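Local coordinates for protein aspartate aminotransferase (Leishmania major, PDB 4H51) that probably catalyses the pyridoxal-phosphate-dependent transfer of an amino group from L-aspartate to 2-oxoglutarate, working as a homodimer, at residues B[97-102]-B[321-326]; B[120-125]-B[148-153]; B[182-187]-B[213-218]; B[342-347]-B[396-401]. All coordinates share one frame; numbering follows the deposited sequence.

Contact 1. Residues B[97-102]-B[321-326]; sequences VKIIYG and ELRKEW
I99 faces R323 and W326 across the gap between helix 90-101 and helix 320-350, the long helix that in aminotransferases of this pyridoxal-phosphate family runs from the large cofactor-binding domain to the small domain. The backbones stay well apart: the CA atoms of I99 and R323, the nearest pair, are 10.9 Å from each other, and the interval is bridged by side chains, chiefly the long R323 and W326 meeting I99. I99 adopts the less usual chi1 of 76°, which puts CG1 between its backbone N and carbonyl carbon and turns CG2 anti to that carbon. The isoleucine thereby offers two separate points. CD1, at the end of the longer branch, approaches the rim of the W326 indole near the plane of the ring, with CD1 and CH2 4.3 Å apart. CG2 instead lies obliquely against the guanidinium of R323. With CG anti to the backbone N in both, R323 and W326 extend from one face of helix 320-350 toward I99, one turn apart. The indole is tethered beyond the contact by W326 NE1 bonding to the carbonyl O of N266, next to the cofactor-bearing K265, while L317 of helix 307-318 packs against both I99 and W326. R323 has its polar end held by E327, whose OE2 makes a salt bridge with NE, and by the O of L317, which takes a hydrogen bond from NH1. NH2 is the guanidinium atom nearest I99, 3.7 Å from CG2.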
loop_
_atom_site.group_PDB
_atom_site.type_symbol
_atom_site.label_atom_id
_atom_site.label_comp_id
_atom_site.label_asym_id
_atom_site.label_seq_id
_atom_site.Cartn_x
_atom_site.Cartn_y
_atom_site.Cartn_z
ATOM N N VAL B 97 6.432 -11.451 13.469
ATOM C CA VAL B 97 7.170 -12.626 12.988
ATOM C C VAL B 97 7.286 -13.673 14.106
ATOM O O VAL B 97 7.348 -14.889 13.814
ATOM C CB VAL B 97 8.563 -12.307 12.343
ATOM C CG1 VAL B 97 8.398 -11.377 11.111
ATOM C CG2 VAL B 97 9.534 -11.775 13.349
ATOM N N LYS B 98 7.292 -13.211 15.355
ATOM C CA LYS B 98 7.280 -14.103 16.514
ATOM C C LYS B 98 6.092 -15.031 16.532
ATOM O O LYS B 98 6.221 -16.177 16.946
ATOM C CB LYS B 98 7.235 -13.335 17.833
ATOM C CG LYS B 98 8.585 -13.073 18.436
ATOM C CD LYS B 98 8.538 -12.392 19.795
ATOM C CE LYS B 98 9.732 -11.445 19.895
ATOM N NZ LYS B 98 10.020 -10.895 21.255
ATOM N N ILE B 99 4.919 -14.569 16.126
ATOM C CA ILE B 99 3.749 -15.460 16.221
ATOM C C ILE B 99 3.870 -16.596 15.222
ATOM O O ILE B 99 3.306 -17.646 15.393
ATOM C CB ILE B 99 2.385 -14.751 16.079
ATOM C CG1 ILE B 99 2.076 -14.383 14.644
ATOM C CG2 ILE B 99 2.310 -13.576 17.057
ATOM C CD1 ILE B 99 0.590 -14.198 14.360
ATOM N N ILE B 100 4.610 -16.359 14.146
ATOM C CA ILE B 100 4.725 -17.405 13.164
ATOM C C ILE B 100 5.826 -18.393 13.585
ATOM O O ILE B 100 5.556 -19.592 13.584
ATOM C CB ILE B 100 4.737 -16.908 11.695
ATOM C CG1 ILE B 100 4.869 -18.096 10.755
ATOM C CG2 ILE B 100 5.737 -15.780 11.412
ATOM C CD1 ILE B 100 3.510 -18.805 10.611
ATOM N N TYR B 101 6.997 -17.911 14.010
ATOM C CA TYR B 101 8.130 -18.804 14.327
ATOM C C TYR B 101 8.294 -19.164 15.789
ATOM O O TYR B 101 9.027 -20.082 16.092
ATOM C CB TYR B 101 9.430 -18.217 13.784
ATOM C CG TYR B 101 9.455 -18.254 12.295
ATOM C CD1 TYR B 101 9.436 -19.478 11.623
ATOM C CD2 TYR B 101 9.402 -17.088 11.537
ATOM C CE1 TYR B 101 9.430 -19.531 10.256
ATOM C CE2 TYR B 101 9.391 -17.140 10.167
ATOM C CZ TYR B 101 9.408 -18.375 9.534
ATOM O OH TYR B 101 9.399 -18.468 8.165
ATOM N N GLY B 102 7.596 -18.454 16.685
ATOM C CA GLY B 102 7.787 -18.630 18.147
ATOM C C GLY B 102 9.031 -17.870 18.626
ATOM O O GLY B 102 9.777 -17.338 17.801
ATOM N N GLU B 321 -2.217 -8.956 28.535
ATOM C CA GLU B 321 -3.652 -9.148 28.741
ATOM C C GLU B 321 -4.397 -9.165 27.398
ATOM O O GLU B 321 -5.204 -10.050 27.154
ATOM C CB GLU B 321 -4.231 -8.023 29.606
ATOM C CG GLU B 321 -3.714 -7.985 31.055
ATOM C CD GLU B 321 -2.208 -7.700 31.183
ATOM O OE1 GLU B 321 -1.729 -6.688 30.618
ATOM O OE2 GLU B 321 -1.488 -8.499 31.844
ATOM N N LEU B 322 -4.129 -8.182 26.543
ATOM C CA LEU B 322 -4.713 -8.171 25.191
ATOM C C LEU B 322 -4.391 -9.460 24.427
ATOM O O LEU B 322 -5.246 -10.049 23.741
ATOM C CB LEU B 322 -4.194 -6.951 24.432
ATOM C CG LEU B 322 -4.689 -5.584 24.866
ATOM C CD1 LEU B 322 -4.305 -4.540 23.831
ATOM C CD2 LEU B 322 -6.195 -5.603 25.127
ATOM N N ARG B 323 -3.134 -9.884 24.534
ATOM C CA ARG B 323 -2.638 -11.057 23.818
ATOM C C ARG B 323 -3.419 -12.291 24.222
ATOM O O ARG B 323 -3.915 -13.060 23.365
ATOM C CB ARG B 323 -1.116 -11.207 24.065
ATOM C CG ARG B 323 -0.485 -12.447 23.473
ATOM C CD ARG B 323 -0.743 -12.573 22.012
ATOM N NE ARG B 323 0.078 -13.629 21.480
ATOM C CZ ARG B 323 1.336 -13.508 21.068
ATOM N NH1 ARG B 323 1.930 -12.334 21.020
ATOM N NH2 ARG B 323 1.968 -14.582 20.594
ATOM N N LYS B 324 -3.577 -12.480 25.532
ATOM C CA LYS B 324 -4.285 -13.666 26.018
ATOM C C LYS B 324 -5.716 -13.599 25.579
ATOM O O LYS B 324 -6.287 -14.598 25.139
ATOM C CB LYS B 324 -4.184 -13.789 27.559
ATOM N N GLU B 325 -6.289 -12.400 25.649
ATOM C CA GLU B 325 -7.683 -12.182 25.269
ATOM C C GLU B 325 -7.917 -12.396 23.776
ATOM O O GLU B 325 -8.957 -12.894 23.386
ATOM C CB GLU B 325 -8.147 -10.785 25.641
ATOM C CG GLU B 325 -8.333 -10.582 27.140
ATOM C CD GLU B 325 -8.605 -9.131 27.517
ATOM O OE1 GLU B 325 -9.065 -8.338 26.676
ATOM O OE2 GLU B 325 -8.395 -8.812 28.701
ATOM N N TRP B 326 -6.942 -12.019 22.956
ATOM C CA TRP B 326 -7.048 -12.216 21.518
ATOM C C TRP B 326 -7.037 -13.680 21.142
ATOM O O TRP B 326 -7.856 -14.178 20.357
ATOM C CB TRP B 326 -5.909 -11.453 20.819
ATOM C CG TRP B 326 -5.816 -11.760 19.358
ATOM C CD1 TRP B 326 -6.807 -11.641 18.433
ATOM C CD2 TRP B 326 -4.634 -12.205 18.588
ATOM N NE1 TRP B 326 -6.387 -12.055 17.203
ATOM C CE2 TRP B 326 -5.086 -12.380 17.228
ATOM C CE3 TRP B 326 -3.322 -12.509 18.902
ATOM C CZ2 TRP B 326 -4.254 -12.816 16.233
ATOM C CZ3 TRP B 326 -2.504 -12.957 17.894
ATOM C CH2 TRP B 326 -2.952 -13.079 16.584
#

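Contact 2. Residues B[120-125]-B[148-153]; sequences GAVSLG and PNHYGV
Van der Waals packing of V122 and S123 against V153 draws together helix 117-129 and helix 148-156, whose short segments run roughly parallel, crossing at -34° with their axes 10.1 Å apart. V153 supplies the central methyl: with chi1 at 173°, CG1 stands anti to the backbone N and reaches the other helix, 3.8 Å from V122 CG1. The two valine side chains cross at about a right angle. The same CG1 presses on the backbone of S123, only 3.5 Å from its CA, a carbon contact tighter than the usual van der Waals distance. V122 CG1 also meets the imidazole of H150 obliquely, 4.2 Å from CD2.

Polar contact is indirect. One water accepts a hydrogen bond from S123 OG (2.7 Å) and donates one to V153 O (2.9 Å); S123 is modelled in two conformers, so the bridge is doubtful as a constant feature. The H150 ring is held at both nitrogens, ND1 by T146 OG1 and NE2 by D229 OD2. In this family a histidine paired with the aspartate beside the cofactor ring is well known, and H150 is consistent with that second-shell place.

Strand 258-262 lies against V122 through A260, strand 140-144 against H150 through L142, and E301 and E300 of the second subunit cover S123 and V153 respectively.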
loop_
_atom_site.group_PDB
_atom_site.type_symbol
_atom_site.label_atom_id
_atom_site.label_comp_id
_atom_site.label_asym_id
_atom_site.label_seq_id
_atom_site.Cartn_x
_atom_site.Cartn_y
_atom_site.Cartn_z
ATOM N N GLY B 120 -0.048 -7.359 -0.167
ATOM C CA GLY B 120 1.167 -6.551 -0.309
ATOM C C GLY B 120 2.417 -7.388 -0.135
ATOM O O GLY B 120 3.429 -7.203 -0.837
ATOM N N ALA B 121 2.393 -8.302 0.836
ATOM C CA ALA B 121 3.549 -9.167 1.069
ATOM C C ALA B 121 3.786 -10.164 -0.067
ATOM O O ALA B 121 4.945 -10.463 -0.400
ATOM C CB ALA B 121 3.374 -9.899 2.433
ATOM N N VAL B 122 2.704 -10.688 -0.651
ATOM C CA VAL B 122 2.845 -11.632 -1.776
ATOM C C VAL B 122 3.423 -10.860 -2.957
ATOM O O VAL B 122 4.365 -11.324 -3.556
ATOM C CB VAL B 122 1.544 -12.343 -2.154
ATOM C CG1 VAL B 122 1.711 -13.196 -3.450
ATOM C CG2 VAL B 122 1.104 -13.217 -0.985
ATOM N N SER B 123 2.872 -9.673 -3.261
ATOM C CA SER B 123 3.395 -8.875 -4.356
ATOM C C SER B 123 4.853 -8.496 -4.150
ATOM O O SER B 123 5.701 -8.652 -5.066
ATOM C CB SER B 123 2.543 -7.609 -4.521
ATOM O OG SER B 123 3.024 -6.816 -5.573
ATOM N N LEU B 124 5.156 -7.955 -2.956
ATOM C CA LEU B 124 6.527 -7.565 -2.641
ATOM C C LEU B 124 7.512 -8.762 -2.706
ATOM O O LEU B 124 8.639 -8.622 -3.207
ATOM C CB LEU B 124 6.633 -6.886 -1.267
ATOM C CG LEU B 124 8.018 -6.388 -0.847
ATOM C CD1 LEU B 124 8.554 -5.338 -1.800
ATOM C CD2 LEU B 124 7.986 -5.712 0.535
ATOM N N GLY B 125 7.115 -9.882 -2.138
ATOM C CA GLY B 125 7.918 -11.102 -2.160
ATOM C C GLY B 125 8.138 -11.572 -3.589
ATOM O O GLY B 125 9.241 -11.949 -3.956
ATOM N N PRO B 148 -7.735 -16.826 -6.156
ATOM C CA PRO B 148 -7.762 -16.306 -7.496
ATOM C C PRO B 148 -6.788 -15.192 -7.718
ATOM O O PRO B 148 -6.275 -15.085 -8.810
ATOM C CB PRO B 148 -9.193 -15.806 -7.647
ATOM C CG PRO B 148 -9.982 -16.728 -6.794
ATOM C CD PRO B 148 -9.093 -16.988 -5.601
ATOM N N ASN B 149 -6.454 -14.395 -6.690
ATOM C CA ASN B 149 -5.541 -13.296 -6.908
ATOM C C ASN B 149 -4.060 -13.681 -7.016
ATOM O O ASN B 149 -3.267 -12.870 -7.435
ATOM C CB ASN B 149 -5.705 -12.254 -5.793
ATOM C CG ASN B 149 -5.277 -10.828 -6.216
ATOM O OD1 ASN B 149 -5.454 -10.468 -7.375
ATOM N ND2 ASN B 149 -4.816 -9.982 -5.243
ATOM N N HIS B 150 -3.646 -14.898 -6.650
ATOM C CA HIS B 150 -2.215 -15.285 -6.779
ATOM C C HIS B 150 -1.693 -15.053 -8.175
ATOM O O HIS B 150 -0.613 -14.520 -8.352
ATOM C CB HIS B 150 -1.948 -16.764 -6.405
ATOM C CG HIS B 150 -1.722 -17.015 -4.924
ATOM N ND1 HIS B 150 -1.965 -18.232 -4.331
ATOM C CD2 HIS B 150 -1.277 -16.179 -3.904
ATOM C CE1 HIS B 150 -1.677 -18.150 -3.034
ATOM N NE2 HIS B 150 -1.285 -16.898 -2.766
ATOM N N TYR B 151 -2.444 -15.515 -9.181
ATOM C CA TYR B 151 -1.989 -15.462 -10.576
ATOM C C TYR B 151 -1.649 -14.032 -11.035
ATOM O O TYR B 151 -0.533 -13.726 -11.548
ATOM C CB TYR B 151 -3.041 -16.178 -11.501
ATOM C CG TYR B 151 -2.456 -16.537 -12.856
ATOM C CD1 TYR B 151 -2.388 -15.559 -13.890
ATOM C CD2 TYR B 151 -1.891 -17.795 -13.091
ATOM C CE1 TYR B 151 -1.805 -15.846 -15.143
ATOM C CE2 TYR B 151 -1.285 -18.075 -14.327
ATOM C CZ TYR B 151 -1.254 -17.114 -15.350
ATOM O OH TYR B 151 -0.657 -17.410 -16.574
ATOM N N GLY B 152 -2.589 -13.126 -10.806
ATOM C CA GLY B 152 -2.413 -11.739 -11.210
ATOM C C GLY B 152 -1.291 -11.058 -10.476
ATOM O O GLY B 152 -0.536 -10.284 -11.050
ATOM N N VAL B 153 -1.186 -11.330 -9.181
ATOM C CA VAL B 153 -0.122 -10.762 -8.381
ATOM C C VAL B 153 1.226 -11.197 -8.902
ATOM O O VAL B 153 2.128 -10.399 -9.109
ATOM C CB VAL B 153 -0.274 -11.110 -6.860
ATOM C CG1 VAL B 153 0.942 -10.648 -6.106
ATOM C CG2 VAL B 153 -1.549 -10.452 -6.315
HETATM O O HOH W 1 2.201 -7.727 -7.960
#

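Contact 3. Residues B[182-187]-B[213-218]; sequences KDILAA and NEIASL
L218 projects from helix 209-221 into the groove between I184 and L185 on helix 177-186. The two short segments are nearly parallel, 11° apart with 10.6 Å between axes, and side chains fill the gap between them. The branches of L218 divide the groove between them. On the inner wall, I184 CG2 is anti to its backbone N (chi1 -67°) and abuts the base of the leucine, 3.7 Å from L218 CB; the same methyl and I184 CD1 are each 4.2 Å from L218 CD1, so both ends of the isoleucine touch one leucine methyl. On the outer wall L218 CD2 meets the fork of L185, 3.9 Å from CD2 and 4.0 Å from CG. L218 lies across both partners, and branched ends interlock rather than run alongside one another. I184 is in turn the bump on its own side: CD1 extends past L218 to the methyl CG2 of I215, at 4.2 Å, and the isoleucine rests on F193 of strand 192-196 beneath. The helices flank that strand on the chain, helix 177-186 leading into it and helix 209-221 forming the crossover of the beta-alpha-beta unit that continues to strand 225-230. Burial falls outward from I184 and I215, through the partly exposed L218, to the exposed L185. A salt bridge between E214 OE1 and K181 NZ, one residue before the segment 182-187, also links the helices. Between the segments themselves no hydrogen bond or salt bridge forms, and methyl burial and shape carry the contact.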
loop_
_atom_site.group_PDB
_atom_site.type_symbol
_atom_site.label_atom_id
_atom_site.label_comp_id
_atom_site.label_asym_id
_atom_site.label_seq_id
_atom_site.Cartn_x
_atom_site.Cartn_y
_atom_site.Cartn_z
ATOM N N LYS B 182 4.832 -35.598 -7.404
ATOM C CA LYS B 182 5.267 -35.758 -8.778
ATOM C C LYS B 182 5.602 -34.389 -9.387
ATOM O O LYS B 182 6.629 -34.242 -10.001
ATOM C CB LYS B 182 4.170 -36.447 -9.571
ATOM C CG LYS B 182 4.482 -36.723 -11.034
ATOM C CD LYS B 182 3.539 -37.817 -11.554
ATOM C CE LYS B 182 3.156 -37.622 -13.008
ATOM N NZ LYS B 182 4.364 -37.708 -13.876
ATOM N N ASP B 183 4.721 -33.410 -9.224
ATOM C CA ASP B 183 4.972 -32.099 -9.816
ATOM C C ASP B 183 6.167 -31.335 -9.172
ATOM O O ASP B 183 6.922 -30.618 -9.863
ATOM C CB ASP B 183 3.683 -31.265 -9.776
ATOM C CG ASP B 183 2.626 -31.745 -10.773
ATOM O OD1 ASP B 183 2.901 -32.659 -11.624
ATOM O OD2 ASP B 183 1.463 -31.271 -10.652
ATOM N N ILE B 184 6.330 -31.470 -7.856
ATOM C CA ILE B 184 7.482 -30.888 -7.139
ATOM C C ILE B 184 8.756 -31.472 -7.725
ATOM O O ILE B 184 9.698 -30.778 -7.959
ATOM C CB ILE B 184 7.392 -31.152 -5.603
ATOM C CG1 ILE B 184 6.209 -30.393 -4.996
ATOM C CG2 ILE B 184 8.673 -30.732 -4.837
ATOM C CD1 ILE B 184 5.804 -30.918 -3.607
ATOM N N LEU B 185 8.751 -32.779 -7.953
ATOM C CA LEU B 185 9.939 -33.472 -8.447
ATOM C C LEU B 185 10.189 -33.163 -9.947
ATOM O O LEU B 185 11.342 -33.095 -10.399
ATOM C CB LEU B 185 9.811 -34.990 -8.164
ATOM C CG LEU B 185 10.125 -35.469 -6.721
ATOM C CD1 LEU B 185 9.791 -36.951 -6.552
ATOM C CD2 LEU B 185 11.585 -35.185 -6.448
ATOM N N ALA B 186 9.111 -33.016 -10.719
ATOM C CA ALA B 186 9.206 -32.806 -12.169
ATOM C C ALA B 186 9.674 -31.382 -12.510
ATOM O O ALA B 186 10.266 -31.131 -13.550
ATOM C CB ALA B 186 7.871 -33.113 -12.850
ATOM N N ALA B 187 9.447 -30.455 -11.606
ATOM C CA ALA B 187 9.938 -29.104 -11.763
ATOM C C ALA B 187 11.444 -29.095 -11.800
ATOM O O ALA B 187 12.106 -29.877 -11.125
ATOM C CB ALA B 187 9.443 -28.248 -10.625
ATOM N N ASN B 213 6.067 -32.833 6.261
ATOM C CA ASN B 213 7.452 -33.279 6.390
ATOM C C ASN B 213 7.986 -33.816 5.055
ATOM O O ASN B 213 9.154 -33.523 4.664
ATOM C CB ASN B 213 7.572 -34.336 7.505
ATOM C CG ASN B 213 9.023 -34.574 7.955
ATOM O OD1 ASN B 213 9.764 -33.637 8.254
ATOM N ND2 ASN B 213 9.407 -35.839 8.067
ATOM N N GLU B 214 7.161 -34.566 4.325
ATOM C CA GLU B 214 7.594 -35.086 3.008
ATOM C C GLU B 214 7.786 -33.945 2.013
ATOM O O GLU B 214 8.735 -33.962 1.257
ATOM C CB GLU B 214 6.606 -36.058 2.425
ATOM C CG GLU B 214 6.569 -37.401 3.133
ATOM C CD GLU B 214 5.796 -38.453 2.321
ATOM O OE1 GLU B 214 6.058 -38.626 1.106
ATOM O OE2 GLU B 214 4.893 -39.098 2.894
ATOM N N ILE B 215 6.926 -32.923 2.080
ATOM C CA ILE B 215 7.061 -31.785 1.159
ATOM C C ILE B 215 8.352 -31.030 1.460
ATOM O O ILE B 215 9.062 -30.607 0.539
ATOM C CB ILE B 215 5.887 -30.821 1.274
ATOM C CG1 ILE B 215 4.594 -31.479 0.804
ATOM C CG2 ILE B 215 6.134 -29.568 0.394
ATOM C CD1 ILE B 215 3.362 -30.775 1.330
ATOM N N ALA B 216 8.677 -30.860 2.743
ATOM C CA ALA B 216 9.960 -30.220 3.103
ATOM C C ALA B 216 11.143 -30.988 2.523
ATOM O O ALA B 216 12.051 -30.374 1.984
ATOM C CB ALA B 216 10.119 -30.049 4.599
ATOM N N SER B 217 11.167 -32.304 2.667
ATOM C CA SER B 217 12.260 -33.102 2.117
ATOM C C SER B 217 12.444 -32.901 0.604
ATOM O O SER B 217 13.569 -32.822 0.113
ATOM C CB SER B 217 12.015 -34.590 2.370
ATOM O OG SER B 217 12.038 -34.835 3.738
ATOM N N LEU B 218 11.342 -32.838 -0.113
ATOM C CA LEU B 218 11.373 -32.630 -1.565
ATOM C C LEU B 218 11.846 -31.225 -1.925
ATOM O O LEU B 218 12.611 -31.049 -2.899
ATOM C CB LEU B 218 9.978 -32.840 -2.150
ATOM C CG LEU B 218 9.447 -34.258 -2.063
ATOM C CD1 LEU B 218 8.107 -34.308 -2.760
ATOM C CD2 LEU B 218 10.415 -35.245 -2.711
#

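Contact 4. Residues B[342-347]-B[396-401]; sequences RTVYDE and AGLTHE
T343 and H400 bring the backbones within 6.9 Å, CA to CA, where the segment 396-401 leaves a 3-10 turn, runs extended through L398 and T399, and enters helix 400-416. T399 is the N-cap, its side chain bonding a backbone N just past the segment while T402 OG1 pairs with T399 N, in the manner of a capping box. Across the contact, V344 CG2 touches L398 CD1 at 3.7 Å, each side chain lying athwart the other. T343 has CG2 anti to its backbone N (chi1 -59°), which carries that methyl obliquely to the H400 ring, 4.1 Å from ND1. Water links the same two residues: it donates to T343 OG1 at 2.7 Å and lies in the imidazole plane, 2.6 Å from H400 ND1. T343 OG1 is held besides by T339 O, one turn back, so the hydroxyl is gripped from two partners. Helix 320-350 runs beside the start of helix 400-416, with A403 packed on T343 and V344, while V360 of helix 359-362 also packs on V344 and M340 on L398.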
loop_
_atom_site.group_PDB
_atom_site.type_symbol
_atom_site.label_atom_id
_atom_site.label_comp_id
_atom_site.label_asym_id
_atom_site.label_seq_id
_atom_site.Cartn_x
_atom_site.Cartn_y
_atom_site.Cartn_z
ATOM N N ARG B 342 -20.658 -28.156 11.099
ATOM C CA ARG B 342 -21.386 -29.278 11.679
ATOM C C ARG B 342 -22.886 -29.115 11.417
ATOM O O ARG B 342 -23.574 -30.078 11.082
ATOM C CB ARG B 342 -21.065 -29.412 13.177
ATOM C CG ARG B 342 -21.968 -30.371 13.948
ATOM C CD ARG B 342 -21.832 -31.813 13.461
ATOM N NE ARG B 342 -20.447 -32.322 13.467
ATOM C CZ ARG B 342 -20.116 -33.585 13.148
ATOM N NH1 ARG B 342 -21.049 -34.470 12.789
ATOM N NH2 ARG B 342 -18.845 -33.973 13.190
ATOM N N THR B 343 -23.388 -27.885 11.491
ATOM C CA THR B 343 -24.785 -27.654 11.197
ATOM C C THR B 343 -25.163 -27.988 9.750
ATOM O O THR B 343 -26.230 -28.575 9.477
ATOM C CB THR B 343 -25.160 -26.193 11.468
ATOM O OG1 THR B 343 -24.887 -25.877 12.847
ATOM C CG2 THR B 343 -26.589 -25.964 11.188
ATOM N N VAL B 344 -24.325 -27.560 8.807
ATOM C CA VAL B 344 -24.555 -27.857 7.388
ATOM C C VAL B 344 -24.509 -29.364 7.172
ATOM O O VAL B 344 -25.417 -29.943 6.536
ATOM C CB VAL B 344 -23.473 -27.175 6.483
ATOM C CG1 VAL B 344 -23.662 -27.571 5.031
ATOM C CG2 VAL B 344 -23.523 -25.659 6.682
ATOM N N TYR B 345 -23.464 -29.983 7.709
ATOM C CA TYR B 345 -23.208 -31.400 7.529
ATOM C C TYR B 345 -24.327 -32.254 8.116
ATOM O O TYR B 345 -24.791 -33.155 7.443
ATOM C CB TYR B 345 -21.859 -31.781 8.108
ATOM C CG TYR B 345 -21.564 -33.259 8.114
ATOM C CD1 TYR B 345 -21.266 -33.943 6.938
ATOM C CD2 TYR B 345 -21.562 -33.978 9.314
ATOM C CE1 TYR B 345 -20.990 -35.304 6.954
ATOM C CE2 TYR B 345 -21.310 -35.339 9.339
ATOM C CZ TYR B 345 -21.004 -35.992 8.160
ATOM O OH TYR B 345 -20.747 -37.346 8.183
ATOM N N ASP B 346 -24.792 -31.932 9.324
ATOM C CA ASP B 346 -25.857 -32.740 9.958
ATOM C C ASP B 346 -27.137 -32.656 9.167
ATOM O O ASP B 346 -27.923 -33.606 9.124
ATOM C CB ASP B 346 -26.091 -32.337 11.431
ATOM C CG ASP B 346 -24.985 -32.799 12.342
ATOM O OD1 ASP B 346 -24.284 -33.777 12.014
ATOM O OD2 ASP B 346 -24.770 -32.171 13.400
ATOM N N GLU B 347 -27.350 -31.513 8.526
ATOM C CA GLU B 347 -28.528 -31.308 7.726
ATOM C C GLU B 347 -28.415 -32.031 6.390
ATOM O O GLU B 347 -29.404 -32.594 5.917
ATOM C CB GLU B 347 -28.781 -29.821 7.527
ATOM C CG GLU B 347 -30.052 -29.433 6.808
ATOM C CD GLU B 347 -31.342 -29.800 7.560
ATOM O OE1 GLU B 347 -31.275 -30.444 8.636
ATOM O OE2 GLU B 347 -32.422 -29.452 7.042
ATOM N N ALA B 396 -17.617 -19.106 7.457
ATOM C CA ALA B 396 -17.607 -18.142 8.552
ATOM C C ALA B 396 -18.660 -17.050 8.349
ATOM O O ALA B 396 -18.912 -16.261 9.247
ATOM C CB ALA B 396 -16.217 -17.509 8.652
ATOM N N GLY B 397 -19.287 -17.024 7.182
ATOM C CA GLY B 397 -20.375 -16.073 6.919
ATOM C C GLY B 397 -21.749 -16.581 7.286
ATOM O O GLY B 397 -22.732 -15.849 7.158
ATOM N N LEU B 398 -21.804 -17.849 7.703
ATOM C CA LEU B 398 -23.052 -18.509 8.036
ATOM C C LEU B 398 -23.566 -18.179 9.437
ATOM O O LEU B 398 -22.802 -17.882 10.353
ATOM C CB LEU B 398 -22.890 -20.022 7.939
ATOM C CG LEU B 398 -22.727 -20.633 6.580
ATOM C CD1 LEU B 398 -22.313 -22.110 6.700
ATOM C CD2 LEU B 398 -23.971 -20.431 5.705
ATOM N N THR B 399 -24.874 -18.277 9.576
ATOM C CA THR B 399 -25.558 -18.369 10.859
ATOM C C THR B 399 -26.245 -19.738 10.913
ATOM O O THR B 399 -26.368 -20.429 9.885
ATOM C CB THR B 399 -26.604 -17.257 10.989
ATOM O OG1 THR B 399 -27.693 -17.491 10.085
ATOM C CG2 THR B 399 -25.954 -15.841 10.755
ATOM N N HIS B 400 -26.675 -20.148 12.103
ATOM C CA HIS B 400 -27.476 -21.367 12.237
ATOM C C HIS B 400 -28.498 -21.414 11.134
ATOM O O HIS B 400 -28.593 -22.390 10.391
ATOM C CB HIS B 400 -28.157 -21.417 13.608
ATOM C CG HIS B 400 -29.109 -22.582 13.773
ATOM N ND1 HIS B 400 -28.674 -23.850 14.011
ATOM C CD2 HIS B 400 -30.503 -22.651 13.690
ATOM C CE1 HIS B 400 -29.734 -24.676 14.082
ATOM N NE2 HIS B 400 -30.856 -23.941 13.897
ATOM N N GLU B 401 -29.250 -20.337 11.011
ATOM C CA GLU B 401 -30.322 -20.226 10.037
ATOM C C GLU B 401 -29.826 -20.412 8.591
ATOM O O GLU B 401 -30.406 -21.206 7.828
ATOM C CB GLU B 401 -31.023 -18.886 10.253
ATOM C CG GLU B 401 -32.231 -18.536 9.390
ATOM C CD GLU B 401 -32.854 -17.190 9.801
ATOM O OE1 GLU B 401 -32.348 -16.115 9.403
ATOM O OE2 GLU B 401 -33.870 -17.191 10.512
HETATM O O HOH W 2 -26.191 -24.220 14.596
#

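From the N terminus, the chain first lays down helix 90-101, one side of contact 1, which closes only when helix 320-350 begins, 219 residues later. Within that long loop lie two short ones: contact 2 joins helices 117-129 and 148-156, and contact 3, opening after contact 2 has closed, joins helices 177-186 and 209-221, so these two follow in series. Both pack helices that flank the central mixed sheet, their centres 23 Å apart. Contact 4 opens farther along helix 320-350, after contact 1 has closed, and ties it to helix 400-416. That long helix therefore serves contacts 1 and 4, whose centres are 29 Å apart, and none cross.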